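Local coordinates for protein methyl-coenzyme M reductase subunit beta (Methanosarcina barkeri, PDB 1E6Y) that forms part of the nickel F430 enzyme that reduces methyl-coenzyme M with coenzyme B, releasing methane and the mixed heterodisulfide in the last step of methanogenesis, at residues T38-A43 against L109-K114; G48-L53 against N71-G76. All blocks are in the same frame, centred on the assembly; numbering follows the deposited sequence.

Interaction 1: residues T38-A43 against L109-K114; sequences TKRSVA and LIQSPK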
loop_
_atom_site.group_PDB
_atom_site.type_symbol
_atom_site.label_atom_id
_atom_site.label_comp_id
_atom_site.label_asym_id
_atom_site.label_seq_id
_atom_site.Cartn_x
_atom_site.Cartn_y
_atom_site.Cartn_z
ATOM N N THR E 38 -22.088 0.462 -17.602
ATOM C CA THR E 38 -21.020 1.128 -16.865
ATOM C C THR E 38 -19.797 0.221 -16.758
ATOM O O THR E 38 -18.666 0.664 -16.959
ATOM C CB THR E 38 -21.491 1.519 -15.451
ATOM O OG1 THR E 38 -22.615 2.400 -15.556
ATOM C CG2 THR E 38 -20.379 2.222 -14.684
ATOM N N LYS E 39 -20.033 -1.063 -16.504
ATOM C CA LYS E 39 -18.947 -2.029 -16.402
ATOM C C LYS E 39 -18.241 -2.248 -17.739
ATOM O O LYS E 39 -17.013 -2.298 -17.790
ATOM C CB LYS E 39 -19.466 -3.370 -15.872
ATOM C CG LYS E 39 -19.881 -3.345 -14.406
ATOM C CD LYS E 39 -20.451 -4.685 -13.970
ATOM C CE LYS E 39 -19.376 -5.760 -13.910
ATOM N NZ LYS E 39 -19.917 -7.048 -13.390
ATOM N N ARG E 40 -19.008 -2.340 -18.825
ATOM C CA ARG E 40 -18.433 -2.819 -20.087
ATOM C C ARG E 40 -17.938 -1.718 -20.991
ATOM O O ARG E 40 -17.400 -1.991 -22.077
ATOM C CB ARG E 40 -19.495 -3.665 -20.816
ATOM C CG ARG E 40 -20.561 -2.828 -21.514
ATOM C CD ARG E 40 -21.720 -3.712 -21.965
ATOM N NE ARG E 40 -22.777 -3.011 -22.666
ATOM C CZ ARG E 40 -23.002 -2.902 -23.970
ATOM N NH1 ARG E 40 -22.213 -3.489 -24.871
ATOM N NH2 ARG E 40 -24.052 -2.207 -24.420
ATOM N N SER E 41 -18.051 -0.465 -20.559
ATOM C CA SER E 41 -17.738 0.665 -21.438
ATOM C C SER E 41 -16.554 1.513 -20.982
ATOM O O SER E 41 -16.389 1.781 -19.793
ATOM C CB SER E 41 -18.960 1.569 -21.596
ATOM O OG SER E 41 -20.084 0.840 -22.052
ATOM N N VAL E 42 -15.737 1.942 -21.944
ATOM C CA VAL E 42 -14.680 2.917 -21.691
ATOM C C VAL E 42 -14.626 3.982 -22.783
ATOM O O VAL E 42 -15.170 3.804 -23.872
ATOM C CB VAL E 42 -13.274 2.255 -21.588
ATOM C CG1 VAL E 42 -13.232 1.287 -20.419
ATOM C CG2 VAL E 42 -12.909 1.553 -22.901
ATOM N N ALA E 43 -14.006 5.111 -22.457
ATOM C CA ALA E 43 -13.727 6.165 -23.421
ATOM C C ALA E 43 -12.248 6.129 -23.776
ATOM O O ALA E 43 -11.402 5.850 -22.925
ATOM C CB ALA E 43 -14.087 7.522 -22.830
ATOM N N LEU E 109 -16.260 5.925 -27.926
ATOM C CA LEU E 109 -16.925 5.083 -26.940
ATOM C C LEU E 109 -16.687 3.629 -27.333
ATOM O O LEU E 109 -16.977 3.233 -28.463
ATOM C CB LEU E 109 -18.431 5.369 -26.917
ATOM C CG LEU E 109 -19.326 4.425 -26.103
ATOM C CD1 LEU E 109 -19.013 4.539 -24.615
ATOM C CD2 LEU E 109 -20.788 4.759 -26.367
ATOM N N ILE E 110 -16.071 2.865 -26.438
ATOM C CA ILE E 110 -15.893 1.435 -26.663
ATOM C C ILE E 110 -16.687 0.654 -25.634
ATOM O O ILE E 110 -16.352 0.652 -24.447
ATOM C CB ILE E 110 -14.406 1.015 -26.570
ATOM C CG1 ILE E 110 -13.560 1.838 -27.544
ATOM C CG2 ILE E 110 -14.263 -0.478 -26.885
ATOM C CD1 ILE E 110 -12.089 1.507 -27.496
ATOM N N GLN E 111 -17.789 0.062 -26.078
ATOM C CA GLN E 111 -18.589 -0.806 -25.227
ATOM C C GLN E 111 -18.326 -2.257 -25.601
ATOM O O GLN E 111 -18.638 -2.686 -26.715
ATOM C CB GLN E 111 -20.078 -0.487 -25.382
ATOM C CG GLN E 111 -20.396 0.993 -25.265
ATOM C CD GLN E 111 -21.872 1.259 -25.089
ATOM O OE1 GLN E 111 -22.631 1.276 -26.057
ATOM N NE2 GLN E 111 -22.289 1.482 -23.848
ATOM N N SER E 112 -17.640 -2.969 -24.712
ATOM C CA SER E 112 -17.417 -4.400 -24.876
ATOM C C SER E 112 -18.759 -5.122 -24.876
ATOM O O SER E 112 -19.716 -4.665 -24.248
ATOM C CB SER E 112 -16.549 -4.936 -23.733
ATOM O OG SER E 112 -15.184 -4.616 -23.934
ATOM N N PRO E 113 -18.841 -6.271 -25.564
ATOM C CA PRO E 113 -20.022 -7.130 -25.431
ATOM C C PRO E 113 -20.199 -7.609 -23.992
ATOM O O PRO E 113 -19.216 -7.779 -23.268
ATOM C CB PRO E 113 -19.726 -8.290 -26.379
ATOM C CG PRO E 113 -18.228 -8.347 -26.430
ATOM C CD PRO E 113 -17.784 -6.914 -26.368
ATOM N N LYS E 114 -21.446 -7.824 -23.588
ATOM C CA LYS E 114 -21.758 -8.309 -22.244
ATOM C C LYS E 114 -21.005 -9.586 -21.894
ATOM O O LYS E 114 -20.673 -9.816 -20.735
ATOM C CB LYS E 114 -23.265 -8.546 -22.095
ATOM C CG LYS E 114 -24.045 -7.283 -21.806
ATOM C CD LYS E 114 -25.546 -7.493 -21.893
ATOM C CE LYS E 114 -26.278 -6.217 -21.486
ATOM N NZ LYS E 114 -27.720 -6.201 -21.864
#
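R40 reaches across to the end of strand 107-111 and grips the backbone of S112. Its NH1 donates to S112 O at 2.8 Å, nearly in the guanidinium plane. The acceptor is met from above its carbonyl plane, not on a lone pair. The CG of R40 sits between its backbone N and carbonyl carbon (chi1 78°), and the extended chain beyond it passes alongside S112 O. Q111 CB lies over one face of the guanidinium, 3.7 Å from NH1. The Q111 amide is turned 25° from the guanidinium plane. The backbone of R40 binds the same residue, as S112 N donates to R40 O at 2.8 Å. D37 makes a salt bridge with R40 NE, and D96 O accepts from NH1, so the buried guanidinium is held from several sides. With an alanine here, S112 O is likely to lose this side-chain donor, and D37 the salt bridge to NE.

Where the strands begin to pair, S41 and Q111 meet on one face of the sheet. Q111 NE2 donates to S41 OG at 2.9 Å, with the hydroxyl close to the amide plane. S41 OG is also bonded to D37 O, while Q111 OE1 is bonded to N98. On the other face, V42 CG2 packs against I110 CB at 4.0 Å, the two side chains crossing at a slant. Between their backbones, V42 N donates to I110 O and I110 N to V42 O, both at 2.9 Å. Helices 78-89 and 125-141 cover I110 on this face; helix 405-416 covers S41 and L109 on the first. V42 with I110 is the hydrogen-bonded pair, flanked by the non-hydrogen-bonded pairs S41-Q111 and A43-L109. This is the register of an antiparallel ladder, here joining the two central strands of a four-stranded sheet packed between helices.

Interaction 2: residues G48-L53 against N71-G76; sequences GIQGAL and NYDIVG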
loop_
_atom_site.group_PDB
_atom_site.type_symbol
_atom_site.label_atom_id
_atom_site.label_comp_id
_atom_site.label_asym_id
_atom_site.label_seq_id
_atom_site.Cartn_x
_atom_site.Cartn_y
_atom_site.Cartn_z
ATOM N N GLY E 48 -5.678 12.529 -27.785
ATOM C CA GLY E 48 -4.629 12.363 -26.794
ATOM C C GLY E 48 -3.550 11.389 -27.224
ATOM O O GLY E 48 -2.364 11.647 -27.026
ATOM N N ILE E 49 -3.959 10.262 -27.803
ATOM C CA ILE E 49 -3.013 9.281 -28.327
ATOM C C ILE E 49 -2.137 9.908 -29.409
ATOM O O ILE E 49 -0.913 9.800 -29.359
ATOM C CB ILE E 49 -3.743 8.044 -28.914
ATOM C CG1 ILE E 49 -4.443 7.270 -27.796
ATOM C CG2 ILE E 49 -2.752 7.132 -29.628
ATOM C CD1 ILE E 49 -5.408 6.228 -28.285
ATOM N N GLN E 50 -2.767 10.621 -30.343
ATOM C CA GLN E 50 -2.052 11.259 -31.443
ATOM C C GLN E 50 -1.008 12.253 -30.939
ATOM O O GLN E 50 0.143 12.228 -31.376
ATOM C CB GLN E 50 -3.036 11.969 -32.375
ATOM C CG GLN E 50 -2.382 12.602 -33.595
ATOM C CD GLN E 50 -3.389 13.039 -34.638
ATOM O OE1 GLN E 50 -4.467 12.459 -34.762
ATOM N NE2 GLN E 50 -3.036 14.062 -35.406
ATOM N N GLY E 51 -1.404 13.088 -29.982
ATOM C CA GLY E 51 -0.473 14.025 -29.376
ATOM C C GLY E 51 0.654 13.335 -28.628
ATOM O O GLY E 51 1.820 13.714 -28.762
ATOM N N ALA E 52 0.310 12.293 -27.872
ATOM C CA ALA E 52 1.294 11.517 -27.122
ATOM C C ALA E 52 2.307 10.845 -28.046
ATOM O O ALA E 52 3.508 10.842 -27.762
ATOM C CB ALA E 52 0.589 10.470 -26.269
ATOM N N LEU E 53 1.823 10.288 -29.155
ATOM C CA LEU E 53 2.690 9.642 -30.136
ATOM C C LEU E 53 3.694 10.625 -30.720
ATOM O O LEU E 53 4.879 10.314 -30.837
ATOM C CB LEU E 53 1.861 9.038 -31.269
ATOM C CG LEU E 53 1.116 7.741 -30.959
ATOM C CD1 LEU E 53 0.145 7.432 -32.084
ATOM C CD2 LEU E 53 2.113 6.609 -30.778
ATOM N N ASN E 71 4.389 10.236 -36.010
ATOM C CA ASN E 71 3.361 11.127 -36.538
ATOM C C ASN E 71 2.274 10.341 -37.259
ATOM O O ASN E 71 2.365 10.083 -38.461
ATOM C CB ASN E 71 3.988 12.155 -37.483
ATOM C CG ASN E 71 5.065 12.973 -36.810
ATOM O OD1 ASN E 71 4.863 13.503 -35.717
ATOM N ND2 ASN E 71 6.241 13.027 -37.424
ATOM N N TYR E 72 1.299 9.877 -36.483
ATOM C CA TYR E 72 0.171 9.125 -37.016
ATOM C C TYR E 72 -1.071 10.002 -36.961
ATOM O O TYR E 72 -1.336 10.652 -35.947
ATOM C CB TYR E 72 -0.076 7.863 -36.187
ATOM C CG TYR E 72 1.067 6.869 -36.154
ATOM C CD1 TYR E 72 2.108 6.929 -37.084
ATOM C CD2 TYR E 72 1.082 5.837 -35.216
ATOM C CE1 TYR E 72 3.133 5.984 -37.079
ATOM C CE2 TYR E 72 2.094 4.888 -35.208
ATOM C CZ TYR E 72 3.114 4.964 -36.140
ATOM O OH TYR E 72 4.101 4.008 -36.134
ATOM N N ASP E 73 -1.841 10.004 -38.042
ATOM C CA ASP E 73 -3.091 10.747 -38.061
ATOM C C ASP E 73 -4.215 9.894 -37.482
ATOM O O ASP E 73 -4.997 9.292 -38.218
ATOM C CB ASP E 73 -3.430 11.180 -39.490
ATOM C CG ASP E 73 -4.570 12.187 -39.542
ATOM O OD1 ASP E 73 -4.995 12.688 -38.479
ATOM O OD2 ASP E 73 -5.042 12.477 -40.659
ATOM N N ILE E 74 -4.276 9.835 -36.155
ATOM C CA ILE E 74 -5.272 9.025 -35.464
ATOM C C ILE E 74 -6.676 9.588 -35.681
ATOM O O ILE E 74 -7.582 8.867 -36.099
ATOM C CB ILE E 74 -4.987 8.964 -33.943
ATOM C CG1 ILE E 74 -3.538 8.523 -33.691
ATOM C CG2 ILE E 74 -5.974 8.022 -33.262
ATOM C CD1 ILE E 74 -3.201 7.136 -34.208
ATOM N N VAL E 75 -6.832 10.887 -35.442
ATOM C CA VAL E 75 -8.127 11.549 -35.546
ATOM C C VAL E 75 -8.669 11.538 -36.979
ATOM O O VAL E 75 -9.856 11.293 -37.199
ATOM C CB VAL E 75 -8.036 13.006 -35.025
ATOM C CG1 VAL E 75 -9.352 13.744 -35.257
ATOM C CG2 VAL E 75 -7.696 13.002 -33.540
ATOM N N GLY E 76 -7.782 11.735 -37.952
ATOM C CA GLY E 76 -8.194 11.739 -39.346
ATOM C C GLY E 76 -8.609 10.375 -39.866
ATOM O O GLY E 76 -9.227 10.269 -40.927
HETATM O O HOH W 1 1.117 11.266 -33.825
HETATM O O HOH W 2 -5.344 15.216 -37.448
#
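Q50 reaches out from helix 46-55 and puts its OE1 at the backbone of V75, in the loop before helix 78-89. V75 N donates at 2.9 Å, almost straight (177°) and nearly in line with the C=O bond of the amide. I74 N lies 3.0 Å from the same OE1. CG of Q50 is anti to the backbone N (chi1 -177°), and the extended chain carries the amide past Y72 O, which lies 3.2 Å from CG. The Q50 and D73 side chains run side by side, their planes 82° apart. A water joins them, accepting from Q50 NE2 and donating to D73 OD1. That carboxylate oxygen also accepts from G76 N, 3.0 Å away, in an Asx motif. A second water links Q50 O to Y72 N.

The apolar side is held by L53. Its CD1 touches Y72 CD2 at 3.6 Å and I74 CD1 at 4.0 Å, and L53 crosses both side chains at about a right angle. T144 bonds the Y72 hydroxyl, and F142 stacks on its ring. Helices 125-141 and 149-157 pack against I49 of helix 46-55 and Y72 of the loop that leads on to helix 78-89.

Both contacts lie in the N-terminal domain of the family, away from the coenzyme sites. Their centres are about 22 Å apart, and they do not touch. Strand 41-45 of interaction 1 runs straight into helix 46-55 of interaction 2, which is nested in the loop that interaction 1 closes. Interaction 1 is buried; regular backbone bonds join two strands, and a charged side chain at the end of the pairing binds the loop that follows. Interaction 2 is farther out and only partly buried. There a neutral amide and waters serve an irregular loop, over an apolar inner side. Helix 125-141 packs against both, touching I110 and V42 in one and I49, Y72 and I74 in the other.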